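Local coordinates for protein MavE (Legionella pneumophila subsp. pneumophila, PDB 6PIR) that acts as a virulence effector indispensable for endoplasmic reticulum-mediated remodelling of the Legionella-containing vacuole and for its evasion of lysosomes, at residues Tyr45-Ile51 with Phe65-Ala70; Asp56-Asp61 with Arg115-Val119; Leu105-Thr110 with Asn122-Ile126. All coordinates share one frame; numbering follows the deposited sequence. Where two conformers were deposited one is given.

Interaction 1 of 3, residues Tyr45-Ile51 with Phe65-Ala70; sequences YQINSRI and FTSAIA
The NPxY motif ends at Tyr45, whose ring meets helix 59-77 at Ala70: CB of Ala70 sits near the ring plane, 4.0 Å from the edge atom CD2 of Tyr45. Ile47 makes the largest contribution. Its CD1 reaches between Thr66 O at 3.5 Å and CG2 of Ile69 at 3.6 Å, while its other branch, CG2, meets CE2 of Phe65 at 3.7 Å. With CG1 beside the backbone N (chi1 -59°) and CG2 anti to it, the ethyl branch points to Ile69 and Ala70 and the methyl CG2 to Phe65, both also touching Thr66. The motif runs into a loop laid on the helical part of the protein, a piece without the C-terminal transmembrane helix. The chain folds back on itself, Arg50 N donating to Ile47 O, and Ile51 returns to the same helix, where its CD1 lies 3.9 Å from CD2 of Phe65, oblique to the ring. Ile47 and Arg50 also touch Leu99 of helix 85-106, and Arg50 forms a salt bridge with Asp100. Within the loop, Gln46 O accepts from Arg50 NH1 and Ser49 OG, which approach from opposite faces of the carbonyl plane. At the more exposed margin, OD1 of Asn48 passes 3.2 Å from the methyl CG2 of Thr66. A water donates to that OD1 and is hydrogen-bonded to Thr66 OG1, which has a further bond to Lys62 O.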
ATOM      1  N   TYR A  45     -11.248   3.271  -0.815  1.00 56.32           N
ATOM      2  CA  TYR A  45     -10.667   2.037  -1.327  1.00 52.74           C
ATOM      3  C   TYR A  45     -11.182   0.765  -0.662  1.00 50.49           C
ATOM      4  O   TYR A  45     -10.839  -0.331  -1.133  1.00 50.29           O
ATOM      5  CB  TYR A  45      -9.141   2.081  -1.202  1.00 48.06           C
ATOM      6  CG  TYR A  45      -8.522   3.114  -2.100  1.00 47.00           C
ATOM      7  CD1 TYR A  45      -8.804   3.139  -3.461  1.00 51.11           C
ATOM      8  CD2 TYR A  45      -7.615   4.022  -1.601  1.00 48.47           C
ATOM      9  CE1 TYR A  45      -8.243   4.097  -4.280  1.00 53.13           C
ATOM     10  CE2 TYR A  45      -7.039   4.967  -2.406  1.00 53.03           C
ATOM     11  CZ  TYR A  45      -7.345   5.003  -3.753  1.00 54.00           C
ATOM     12  OH  TYR A  45      -6.770   5.961  -4.568  1.00 54.49           O
ATOM     13  N   GLN A  46     -11.966   0.867   0.418  1.00 45.60           N
ATOM     14  CA  GLN A  46     -12.444  -0.303   1.164  1.00 46.70           C
ATOM     15  C   GLN A  46     -11.284  -1.203   1.603  1.00 45.75           C
ATOM     16  O   GLN A  46     -11.312  -2.415   1.423  1.00 43.88           O
ATOM     17  CB  GLN A  46     -13.447  -1.118   0.335  1.00 52.54           C
ATOM     18  CG  GLN A  46     -14.571  -0.370  -0.357  1.00 56.99           C
ATOM     19  CD  GLN A  46     -15.336  -1.304  -1.283  1.00 61.80           C
ATOM     20  OE1 GLN A  46     -14.734  -2.069  -2.048  1.00 66.27           O
ATOM     21  NE2 GLN A  46     -16.659  -1.274  -1.199  1.00 63.80           N
ATOM     22  N   ILE A  47     -10.244  -0.601   2.179  1.00 47.37           N
ATOM     23  CA  ILE A  47      -9.071  -1.394   2.560  1.00 41.95           C
ATOM     24  C   ILE A  47      -9.379  -2.266   3.772  1.00 41.81           C
ATOM     25  O   ILE A  47      -8.947  -3.426   3.839  1.00 41.28           O
ATOM     26  CB  ILE A  47      -7.873  -0.461   2.814  1.00 40.24           C
ATOM     27  CG1 ILE A  47      -7.569   0.351   1.547  1.00 44.16           C
ATOM     28  CG2 ILE A  47      -6.651  -1.241   3.244  1.00 37.38           C
ATOM     29  CD1 ILE A  47      -6.804   1.655   1.800  1.00 46.63           C
ATOM     30  N   ASN A  48     -10.193  -1.749   4.711  1.00 44.15           N
ATOM     31  CA  ASN A  48     -10.562  -2.489   5.922  1.00 46.42           C
ATOM     32  C   ASN A  48     -11.040  -3.906   5.622  1.00 47.69           C
ATOM     33  O   ASN A  48     -10.645  -4.867   6.298  1.00 50.05           O
ATOM     34  CB  ASN A  48     -11.660  -1.731   6.675  1.00 50.28           C
ATOM     35  CG  ASN A  48     -11.115  -0.804   7.722  1.00 53.42           C
ATOM     36  OD1 ASN A  48      -9.944  -0.886   8.074  1.00 54.86           O
ATOM     37  ND2 ASN A  48     -11.958   0.104   8.222  1.00 54.50           N
ATOM     38  N   SER A  49     -11.860  -4.070   4.595  1.00 47.79           N
ATOM     39  CA  SER A  49     -12.421  -5.399   4.361  1.00 44.10           C
ATOM     40  C   SER A  49     -11.391  -6.429   3.893  1.00 42.58           C
ATOM     41  O   SER A  49     -11.692  -7.628   3.904  1.00 42.61           O
ATOM     42  CB  SER A  49     -13.528  -5.312   3.327  1.00 48.78           C
ATOM     43  OG  SER A  49     -12.991  -4.937   2.073  1.00 50.83           O
ATOM     44  N   ARG A  50     -10.205  -6.004   3.474  1.00 38.43           N
ATOM     45  CA  ARG A  50      -9.202  -6.907   2.915  1.00 37.69           C
ATOM     46  C   ARG A  50      -8.140  -7.335   3.931  1.00 34.57           C
ATOM     47  O   ARG A  50      -7.227  -8.095   3.594  1.00 31.80           O
ATOM     48  CB  ARG A  50      -8.569  -6.224   1.701  1.00 39.37           C
ATOM     49  CG  ARG A  50      -9.582  -5.953   0.564  1.00 40.99           C
ATOM     50  CD  ARG A  50      -9.161  -4.810  -0.377  1.00 39.95           C
ATOM     51  NE  ARG A  50      -9.857  -4.851  -1.667  1.00 42.96           N
ATOM     52  CZ  ARG A  50     -11.103  -4.432  -1.870  1.00 42.54           C
ATOM     53  NH1 ARG A  50     -11.800  -3.925  -0.854  1.00 49.68           N
ATOM     54  NH2 ARG A  50     -11.651  -4.508  -3.083  1.00 39.84           N
ATOM     55  N   ILE A  51      -8.225  -6.854   5.166  1.00 33.51           N
ATOM     56  CA  ILE A  51      -7.230  -7.191   6.176  1.00 33.84           C
ATOM     57  C   ILE A  51      -7.420  -8.620   6.656  1.00 32.12           C
ATOM     58  O   ILE A  51      -8.523  -9.019   7.044  1.00 38.05           O
ATOM     59  CB  ILE A  51      -7.323  -6.200   7.351  1.00 31.92           C
ATOM     60  CG1 ILE A  51      -6.927  -4.804   6.882  1.00 29.45           C
ATOM     61  CG2 ILE A  51      -6.424  -6.635   8.502  1.00 29.25           C
ATOM     62  CD1 ILE A  51      -7.035  -3.701   7.976  1.00 29.01           C
ATOM     63  N   PHE A  65      -2.944   1.311   9.196  1.00 25.06           N
ATOM     64  CA  PHE A  65      -2.641   0.575   7.972  1.00 23.96           C
ATOM     65  C   PHE A  65      -3.390   1.147   6.779  1.00 24.19           C
ATOM     66  O   PHE A  65      -2.791   1.393   5.723  1.00 25.06           O
ATOM     67  CB  PHE A  65      -2.961  -0.908   8.167  1.00 24.63           C
ATOM     68  CG  PHE A  65      -2.840  -1.706   6.911  1.00 23.25           C
ATOM     69  CD1 PHE A  65      -1.598  -2.047   6.411  1.00 25.24           C
ATOM     70  CD2 PHE A  65      -3.973  -2.059   6.189  1.00 27.31           C
ATOM     71  CE1 PHE A  65      -1.489  -2.787   5.220  1.00 26.15           C
ATOM     72  CE2 PHE A  65      -3.860  -2.801   5.013  1.00 28.38           C
ATOM     73  CZ  PHE A  65      -2.611  -3.155   4.532  1.00 28.35           C
ATOM     74  N   THR A  66      -4.708   1.360   6.925  1.00 23.05           N
ATOM     75  CA  THR A  66      -5.515   1.805   5.790  1.00 28.25           C
ATOM     76  C   THR A  66      -5.113   3.209   5.378  1.00 27.17           C
ATOM     77  O   THR A  66      -5.051   3.517   4.179  1.00 29.04           O
ATOM     78  CB  THR A  66      -7.005   1.778   6.119  1.00 31.39           C
ATOM     79  OG1 THR A  66      -7.263   2.693   7.185  1.00 38.24           O
ATOM     80  CG2 THR A  66      -7.470   0.379   6.529  1.00 24.22           C
ATOM     81  N   SER A  67      -4.857   4.078   6.357  1.00 25.83           N
ATOM     82  CA  SER A  67      -4.358   5.405   6.029  1.00 28.70           C
ATOM     83  C   SER A  67      -3.079   5.308   5.237  1.00 25.47           C
ATOM     84  O   SER A  67      -2.933   5.998   4.216  1.00 25.40           O
ATOM     85  CB  SER A  67      -4.144   6.233   7.303  1.00 29.31           C
ATOM     86  OG  SER A  67      -5.416   6.531   7.856  1.00 33.97           O
ATOM     87  N   ALA A  68      -2.162   4.431   5.662  1.00 23.79           N
ATOM     88  CA  ALA A  68      -0.879   4.354   4.975  1.00 24.21           C
ATOM     89  C   ALA A  68      -1.041   3.839   3.554  1.00 23.28           C
ATOM     90  O   ALA A  68      -0.374   4.325   2.639  1.00 26.09           O
ATOM     91  CB  ALA A  68       0.098   3.490   5.755  1.00 24.44           C
ATOM     92  N   ILE A  69      -1.880   2.821   3.356  1.00 25.06           N
ATOM     93  CA  ILE A  69      -2.122   2.307   2.008  1.00 25.25           C
ATOM     94  C   ILE A  69      -2.731   3.391   1.119  1.00 27.17           C
ATOM     95  O   ILE A  69      -2.343   3.548  -0.043  1.00 27.49           O
ATOM     96  CB  ILE A  69      -3.022   1.064   2.046  1.00 27.42           C
ATOM     97  CG1 ILE A  69      -2.271  -0.156   2.608  1.00 27.76           C
ATOM     98  CG2 ILE A  69      -3.526   0.744   0.639  1.00 33.84           C
ATOM     99  CD1 ILE A  69      -1.213  -0.761   1.669  1.00 27.23           C
ATOM    100  N   ALA A  70      -3.770   4.080   1.618  1.00 27.26           N
ATOM    101  CA  ALA A  70      -4.421   5.108   0.808  1.00 29.56           C
ATOM    102  C   ALA A  70      -3.438   6.216   0.455  1.00 26.31           C
ATOM    103  O   ALA A  70      -3.416   6.691  -0.692  1.00 27.24           O
ATOM    104  CB  ALA A  70      -5.659   5.662   1.523  1.00 29.61           C
TER
HETATM  105  O   HOH W   1      -9.312   1.770   9.017  1.00 38.14           O

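Interaction 2 of 3, residues Asp56-Asp61 with Arg115-Val119; sequences DWSKED and RLKSV
Arg115 lays its side chain over one face of the Trp57 indole. The chain is extended from CG to NE, and this carries CD to 3.6 Å from both CD2 and CE2 of Trp57, over the centre of the ring system, in a CH-pi contact. Farther out the guanidinium lies nearly parallel to the indole, with planes 19° apart, and CZ of Arg115 stands 4.7 Å from the centroid of the five-membered ring, a cation-pi geometry over the face. Its NH2 donates to Asp56 O at 2.6 Å, but the bond is bent (131° at the hydrogen) and the donor stands above the carbonyl plane, off the lone pairs. NH1 bonds to Thr110 OG1 and NE donates to a water, so every guanidinium nitrogen has a partner. These residues lie where helices 59-77 and 115-134 both begin. Ser58 is the N-cap of the first, its OG accepting from Asp61 N at 3.1 Å. Asp61, in the first turn, faces the start of the second helix, and its carboxylate, turned 87° from the guanidinium, works through water: the water on Arg115 NE also joins OD2 to Ser58 N, and another lies 2.7 Å from Asp61 OD2 and accepts from Arg115 N. The positive guanidinium nearby would be expected to favour the charged carboxylate. The methyl CD2 of Leu116 lies against this group, 3.4 Å from Asp61 OD1. Apolar contact comes from CG2 of Val119, which meets the indole edge in plane at CH2 of Trp57, 3.7 Å away.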
ATOM      1  N   ASP A  56      -8.890  -9.708  14.787  1.00 28.98           N
ATOM      2  CA  ASP A  56      -7.753  -9.709  15.695  1.00 28.14           C
ATOM      3  C   ASP A  56      -6.944  -8.421  15.626  1.00 26.61           C
ATOM      4  O   ASP A  56      -5.943  -8.304  16.335  1.00 24.09           O
ATOM      5  CB  ASP A  56      -6.813 -10.879  15.396  1.00 30.20           C
ATOM      6  CG  ASP A  56      -7.432 -12.207  15.693  1.00 36.05           C
ATOM      7  OD1 ASP A  56      -8.098 -12.331  16.736  1.00 38.02           O
ATOM      8  OD2 ASP A  56      -7.243 -13.140  14.886  1.00 36.05           O
ATOM      9  N   TRP A  57      -7.328  -7.469  14.773  1.00 23.18           N
ATOM     10  CA  TRP A  57      -6.652  -6.183  14.662  1.00 21.65           C
ATOM     11  C   TRP A  57      -7.399  -5.126  15.482  1.00 21.59           C
ATOM     12  O   TRP A  57      -8.628  -5.042  15.408  1.00 26.85           O
ATOM     13  CB  TRP A  57      -6.607  -5.738  13.194  1.00 25.97           C
ATOM     14  CG  TRP A  57      -5.562  -6.410  12.308  1.00 26.06           C
ATOM     15  CD1 TRP A  57      -5.449  -7.741  12.003  1.00 30.40           C
ATOM     16  CD2 TRP A  57      -4.483  -5.750  11.645  1.00 24.53           C
ATOM     17  NE1 TRP A  57      -4.381  -7.945  11.143  1.00 28.49           N
ATOM     18  CE2 TRP A  57      -3.772  -6.735  10.908  1.00 27.37           C
ATOM     19  CE3 TRP A  57      -4.081  -4.408  11.549  1.00 25.20           C
ATOM     20  CZ2 TRP A  57      -2.660  -6.418  10.119  1.00 27.25           C
ATOM     21  CZ3 TRP A  57      -2.961  -4.105  10.773  1.00 29.21           C
ATOM     22  CH2 TRP A  57      -2.268  -5.103  10.075  1.00 28.72           C
ATOM     23  N   SER A  58      -6.660  -4.311  16.231  1.00 23.49           N
ATOM     24  CA  SER A  58      -7.288  -3.177  16.901  1.00 24.76           C
ATOM     25  C   SER A  58      -7.735  -2.135  15.878  1.00 27.27           C
ATOM     26  O   SER A  58      -7.231  -2.077  14.761  1.00 24.21           O
ATOM     27  CB  SER A  58      -6.337  -2.539  17.898  1.00 21.44           C
ATOM     28  OG  SER A  58      -5.250  -1.903  17.243  1.00 25.55           O
ATOM     29  N   LYS A  59      -8.702  -1.301  16.279  1.00 29.89           N
ATOM     30  CA  LYS A  59      -9.158  -0.220  15.405  1.00 28.48           C
ATOM     31  C   LYS A  59      -8.003   0.703  15.045  1.00 26.35           C
ATOM     32  O   LYS A  59      -7.886   1.153  13.902  1.00 30.27           O
ATOM     33  CB  LYS A  59     -10.307   0.558  16.080  1.00 35.05           C
ATOM     34  CG  LYS A  59     -10.685   1.876  15.370  1.00 40.39           C
ATOM     35  CD  LYS A  59     -11.847   2.634  16.035  1.00 44.80           C
ATOM     36  CE  LYS A  59     -11.337   3.616  17.075  1.00 50.54           C
ATOM     37  NZ  LYS A  59     -12.354   4.663  17.434  1.00 52.86           N
ATOM     38  N   GLU A  60      -7.135   0.990  16.004  1.00 21.72           N
ATOM     39  CA  GLU A  60      -6.034   1.910  15.743  1.00 27.02           C
ATOM     40  C   GLU A  60      -5.053   1.332  14.720  1.00 25.62           C
ATOM     41  O   GLU A  60      -4.534   2.070  13.873  1.00 25.21           O
ATOM     42  CB  GLU A  60      -5.316   2.254  17.035  1.00 27.86           C
ATOM     43  CG  GLU A  60      -6.166   3.124  17.927  1.00 31.59           C
ATOM     44  CD  GLU A  60      -6.467   4.503  17.333  1.00 37.84           C
ATOM     45  OE1 GLU A  60      -5.517   5.209  16.891  1.00 37.80           O
ATOM     46  OE2 GLU A  60      -7.657   4.886  17.345  1.00 40.43           O
ATOM     47  N   ASP A  61      -4.738   0.029  14.821  1.00 21.88           N
ATOM     48  CA  ASP A  61      -3.856  -0.606  13.842  1.00 21.14           C
ATOM     49  C   ASP A  61      -4.484  -0.612  12.453  1.00 23.37           C
ATOM     50  O   ASP A  61      -3.792  -0.423  11.440  1.00 22.89           O
ATOM     51  CB  ASP A  61      -3.545  -2.049  14.259  1.00 23.49           C
ATOM     52  CG  ASP A  61      -2.460  -2.150  15.335  1.00 29.54           C
ATOM     53  OD1 ASP A  61      -1.791  -1.148  15.650  1.00 30.23           O
ATOM     54  OD2 ASP A  61      -2.303  -3.249  15.903  1.00 29.93           O
ATOM     55  N   ARG A 115       1.814  -5.096  15.067  1.00 22.61           N
ATOM     56  CA  ARG A 115       1.387  -5.593  13.763  1.00 22.71           C
ATOM     57  C   ARG A 115       1.927  -4.755  12.619  1.00 22.45           C
ATOM     58  O   ARG A 115       2.188  -5.282  11.530  1.00 22.72           O
ATOM     59  CB  ARG A 115      -0.129  -5.625  13.696  1.00 22.73           C
ATOM     60  CG  ARG A 115      -0.778  -6.577  14.663  1.00 24.01           C
ATOM     61  CD  ARG A 115      -2.181  -6.909  14.186  1.00 27.82           C
ATOM     62  NE  ARG A 115      -2.954  -7.664  15.168  1.00 30.63           N
ATOM     63  CZ  ARG A 115      -2.856  -8.974  15.366  1.00 29.33           C
ATOM     64  NH1 ARG A 115      -1.983  -9.682  14.667  1.00 25.00           N
ATOM     65  NH2 ARG A 115      -3.624  -9.579  16.274  1.00 28.45           N
ATOM     66  N   LEU A 116       2.056  -3.442  12.821  1.00 24.25           N
ATOM     67  CA  LEU A 116       2.525  -2.599  11.733  1.00 22.97           C
ATOM     68  C   LEU A 116       4.005  -2.803  11.478  1.00 22.20           C
ATOM     69  O   LEU A 116       4.449  -2.678  10.327  1.00 23.13           O
ATOM     70  CB  LEU A 116       2.202  -1.140  12.046  1.00 24.18           C
ATOM     71  CG  LEU A 116       0.746  -0.714  11.717  1.00 30.30           C
ATOM     72  CD1 LEU A 116       0.301  -0.996  10.269  1.00 30.85           C
ATOM     73  CD2 LEU A 116      -0.272  -1.322  12.647  1.00 31.85           C
ATOM     74  N   LYS A 117       4.773  -3.161  12.515  1.00 23.00           N
ATOM     75  CA  LYS A 117       6.156  -3.556  12.269  1.00 21.76           C
ATOM     76  C   LYS A 117       6.181  -4.798  11.382  1.00 20.81           C
ATOM     77  O   LYS A 117       7.000  -4.907  10.446  1.00 23.30           O
ATOM     78  CB  LYS A 117       6.877  -3.776  13.611  1.00 24.35           C
ATOM     79  CG  LYS A 117       8.372  -4.146  13.489  1.00 27.84           C
ATOM     80  CD  LYS A 117       9.058  -4.377  14.863  1.00 33.78           C
ATOM     81  CE  LYS A 117       9.102  -3.132  15.761  1.00 37.03           C
ATOM     82  NZ  LYS A 117       9.960  -3.379  17.000  1.00 38.75           N
ATOM     83  N   SER A 118       5.259  -5.733  11.628  1.00 22.66           N
ATOM     84  CA  SER A 118       5.197  -6.930  10.773  1.00 23.97           C
ATOM     85  C   SER A 118       4.807  -6.579   9.357  1.00 25.38           C
ATOM     86  O   SER A 118       5.338  -7.161   8.405  1.00 29.57           O
ATOM     87  CB  SER A 118       4.224  -7.959  11.333  1.00 27.56           C
ATOM     88  OG  SER A 118       4.680  -8.513  12.550  1.00 26.75           O
ATOM     89  N   VAL A 119       3.843  -5.663   9.194  1.00 22.35           N
ATOM     90  CA  VAL A 119       3.454  -5.229   7.860  1.00 24.02           C
ATOM     91  C   VAL A 119       4.652  -4.638   7.150  1.00 22.90           C
ATOM     92  O   VAL A 119       4.918  -4.948   5.991  1.00 24.22           O
ATOM     93  CB  VAL A 119       2.292  -4.222   7.916  1.00 22.55           C
ATOM     94  CG1 VAL A 119       2.054  -3.660   6.509  1.00 23.48           C
ATOM     95  CG2 VAL A 119       1.044  -4.903   8.465  1.00 24.40           C
TER
HETATM   96  O   HOH W   2      -3.960  -5.201  16.597  1.00 25.88           O
HETATM   97  O   HOH W   3       1.395  -1.691  15.202  1.00 27.95           O
HETATM   98  O   HOH W   4       0.013  -3.828  17.105  1.00 28.65           O

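Interaction 3 of 3, residues Leu105-Thr110 with Asn122-Ile126; sequences LLTANT and NSSQI
Asn122, the first residue of 122-126, directs its amide at the end of helix 85-106, where it takes hold of two backbone carbonyls with one nitrogen. ND2 donates to Leu106 O at 2.9 Å in a nearly straight bond (166°); the acceptor lies in the amide plane of Asn122, although the donor stands 50° above the carbonyl plane. A second, weak bond from ND2 runs to Ala108 O at 3.1 Å. The opposite end of the amide is used as well: a water donates to OD1 of Asn122 and to Asn109 O, so both ends of the side chain face the chain leaving the helix. A chi1 of -69°, CG beside the backbone N, brings ND2 within bonding distance of Leu106 O. Here a loop joins helix 85-106 to helix 115-134, and the Asn122 amide bonds to the helix end and, weakly, to Ala108 in the loop. Next, CA of Ser123 lies 3.7 Å from the methyl CD2 of Leu106, with CB of Ser123 also against that methyl. The hydroxyl of Ser123 bonds to Glu19 of helix 5-21. One turn after Asn122, Ile126 brings CD1 to 3.8 Å from CD2 of Leu106, and both side chains also touch Leu15 of helix 5-21.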
ATOM      1  N   LEU A 105      -2.030 -10.333   1.771  1.00 33.37           N
ATOM      2  CA  LEU A 105      -0.674 -10.818   2.002  1.00 34.58           C
ATOM      3  C   LEU A 105       0.036  -9.967   3.036  1.00 26.27           C
ATOM      4  O   LEU A 105       0.647 -10.485   3.974  1.00 27.10           O
ATOM      5  CB  LEU A 105       0.122 -10.800   0.703  1.00 37.10           C
ATOM      6  CG  LEU A 105      -0.211 -11.889  -0.277  1.00 41.84           C
ATOM      7  CD1 LEU A 105       0.582 -11.639  -1.536  1.00 44.05           C
ATOM      8  CD2 LEU A 105       0.144 -13.239   0.356  1.00 44.89           C
ATOM      9  N   LEU A 106      -0.014  -8.657   2.854  1.00 25.88           N
ATOM     10  CA  LEU A 106       0.690  -7.740   3.742  1.00 26.97           C
ATOM     11  C   LEU A 106       0.187  -7.829   5.175  1.00 28.21           C
ATOM     12  O   LEU A 106       0.969  -7.628   6.115  1.00 28.89           O
ATOM     13  CB  LEU A 106       0.539  -6.304   3.224  1.00 27.80           C
ATOM     14  CG  LEU A 106       1.209  -5.932   1.900  1.00 31.71           C
ATOM     15  CD1 LEU A 106       0.609  -4.645   1.409  1.00 29.86           C
ATOM     16  CD2 LEU A 106       2.723  -5.804   2.025  1.00 30.42           C
ATOM     17  N   THR A 107      -1.102  -8.131   5.374  1.00 24.38           N
ATOM     18  CA  THR A 107      -1.703  -8.147   6.708  1.00 26.80           C
ATOM     19  C   THR A 107      -1.731  -9.539   7.332  1.00 30.07           C
ATOM     20  O   THR A 107      -2.260  -9.711   8.439  1.00 26.23           O
ATOM     21  CB  THR A 107      -3.124  -7.577   6.658  1.00 27.12           C
ATOM     22  OG1 THR A 107      -3.926  -8.355   5.765  1.00 28.00           O
ATOM     23  CG2 THR A 107      -3.106  -6.110   6.186  1.00 28.93           C
ATOM     24  N   ALA A 108      -1.130 -10.526   6.679  1.00 28.82           N
ATOM     25  CA  ALA A 108      -1.095 -11.890   7.180  1.00 27.08           C
ATOM     26  C   ALA A 108       0.106 -12.082   8.096  1.00 25.43           C
ATOM     27  O   ALA A 108       1.136 -11.432   7.920  1.00 30.26           O
ATOM     28  CB  ALA A 108      -1.010 -12.875   6.007  1.00 28.52           C
ATOM     29  N   ASN A 109      -0.032 -13.007   9.067  1.00 28.73           N
ATOM     30  CA  ASN A 109       1.063 -13.459   9.942  1.00 29.31           C
ATOM     31  C   ASN A 109       1.716 -12.314  10.699  1.00 26.90           C
ATOM     32  O   ASN A 109       2.936 -12.298  10.881  1.00 27.61           O
ATOM     33  CB  ASN A 109       2.140 -14.242   9.192  1.00 33.85           C
ATOM     34  CG  ASN A 109       1.609 -15.493   8.556  1.00 44.61           C
ATOM     35  OD1 ASN A 109       0.922 -16.275   9.210  1.00 50.40           O
ATOM     36  ND2 ASN A 109       1.940 -15.711   7.288  1.00 46.76           N
ATOM     37  N   THR A 110       0.929 -11.325  11.101  1.00 26.67           N
ATOM     38  CA  THR A 110       1.522 -10.213  11.830  1.00 26.27           C
ATOM     39  C   THR A 110       1.623 -10.531  13.314  1.00 25.19           C
ATOM     40  O   THR A 110       0.830 -11.292  13.888  1.00 25.45           O
ATOM     41  CB  THR A 110       0.744  -8.909  11.633  1.00 24.45           C
ATOM     42  OG1 THR A 110      -0.600  -9.039  12.143  1.00 23.17           O
ATOM     43  CG2 THR A 110       0.762  -8.509  10.143  1.00 24.98           C
ATOM     44  N   ASN A 122       6.874  -7.625   6.108  1.00 30.75           N
ATOM     45  CA  ASN A 122       6.228  -8.306   4.988  1.00 30.36           C
ATOM     46  C   ASN A 122       6.436  -7.502   3.708  1.00 29.63           C
ATOM     47  O   ASN A 122       6.879  -8.028   2.681  1.00 30.91           O
ATOM     48  CB  ASN A 122       4.713  -8.467   5.240  1.00 31.88           C
ATOM     49  CG  ASN A 122       4.367  -9.456   6.374  1.00 31.61           C
ATOM     50  OD1 ASN A 122       5.188 -10.283   6.785  1.00 31.92           O
ATOM     51  ND2 ASN A 122       3.130  -9.355   6.893  1.00 25.23           N
ATOM     52  N   SER A 123       6.172  -6.191   3.783  1.00 28.65           N
ATOM     53  CA  SER A 123       6.291  -5.314   2.632  1.00 27.54           C
ATOM     54  C   SER A 123       7.718  -5.285   2.108  1.00 30.40           C
ATOM     55  O   SER A 123       7.945  -5.388   0.900  1.00 30.78           O
ATOM     56  CB  SER A 123       5.816  -3.898   3.014  1.00 25.26           C
ATOM     57  OG  SER A 123       5.867  -3.049   1.892  1.00 33.80           O
ATOM     58  N   SER A 124       8.697  -5.132   3.003  0.65 30.18           N
ATOM     59  CA  SER A 124      10.086  -5.072   2.551  0.65 31.34           C
ATOM     60  C   SER A 124      10.480  -6.336   1.797  0.65 32.97           C
ATOM     61  O   SER A 124      11.150  -6.255   0.760  0.65 32.91           O
ATOM     62  CB  SER A 124      11.025  -4.854   3.731  0.65 31.90           C
ATOM     63  OG  SER A 124      10.973  -5.960   4.615  0.65 31.88           O
ATOM     64  N   GLN A 125      10.077  -7.513   2.304  1.00 32.84           N
ATOM     65  CA  GLN A 125      10.420  -8.779   1.630  1.00 34.12           C
ATOM     66  C   GLN A 125       9.747  -8.888   0.267  1.00 32.15           C
ATOM     67  O   GLN A 125      10.389  -9.249  -0.734  1.00 33.66           O
ATOM     68  CB  GLN A 125      10.031  -9.968   2.512  1.00 38.74           C
ATOM     69  CG  GLN A 125      10.985 -10.202   3.683  1.00 46.25           C
ATOM     70  CD  GLN A 125      12.279 -10.855   3.233  1.00 58.58           C
ATOM     71  OE1 GLN A 125      12.302 -12.049   2.923  1.00 62.56           O
ATOM     72  NE2 GLN A 125      13.358 -10.074   3.178  1.00 62.26           N
ATOM     73  N   ILE A 126       8.446  -8.578   0.207  1.00 29.00           N
ATOM     74  CA  ILE A 126       7.707  -8.645  -1.057  1.00 30.68           C
ATOM     75  C   ILE A 126       8.319  -7.699  -2.094  1.00 32.00           C
ATOM     76  O   ILE A 126       8.491  -8.056  -3.273  1.00 31.10           O
ATOM     77  CB  ILE A 126       6.222  -8.335  -0.795  1.00 28.51           C
ATOM     78  CG1 ILE A 126       5.565  -9.425   0.062  1.00 30.26           C
ATOM     79  CG2 ILE A 126       5.440  -8.022  -2.093  1.00 29.65           C
ATOM     80  CD1 ILE A 126       4.176  -9.007   0.583  1.00 32.80           C
TER
HETATM   81  O   HOH W   5       5.243 -11.312   9.431  1.00 52.54           O

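In the fold
Interactions 1 and 2 share helix 59-77 and interactions 2 and 3 share helix 115-134, so interaction 2 connects the other two. All three are partly buried, but the centre of interaction 1 lies about 8 Å from the centre of the chain, against about 14 Å and 11 Å for the centres of interactions 2 and 3. Chemistry follows place: interaction 1 has no direct hydrogen bond between its segments, interaction 2 combines stacking with bridging waters, and interaction 3 relies on an amide gripping backbone carbonyls. They meet around Phe65 and Thr107: Phe65 CZ lies 3.4 Å from Thr107 CG2, and Trp57 CZ2 lies 3.7 Å from Thr107 CB.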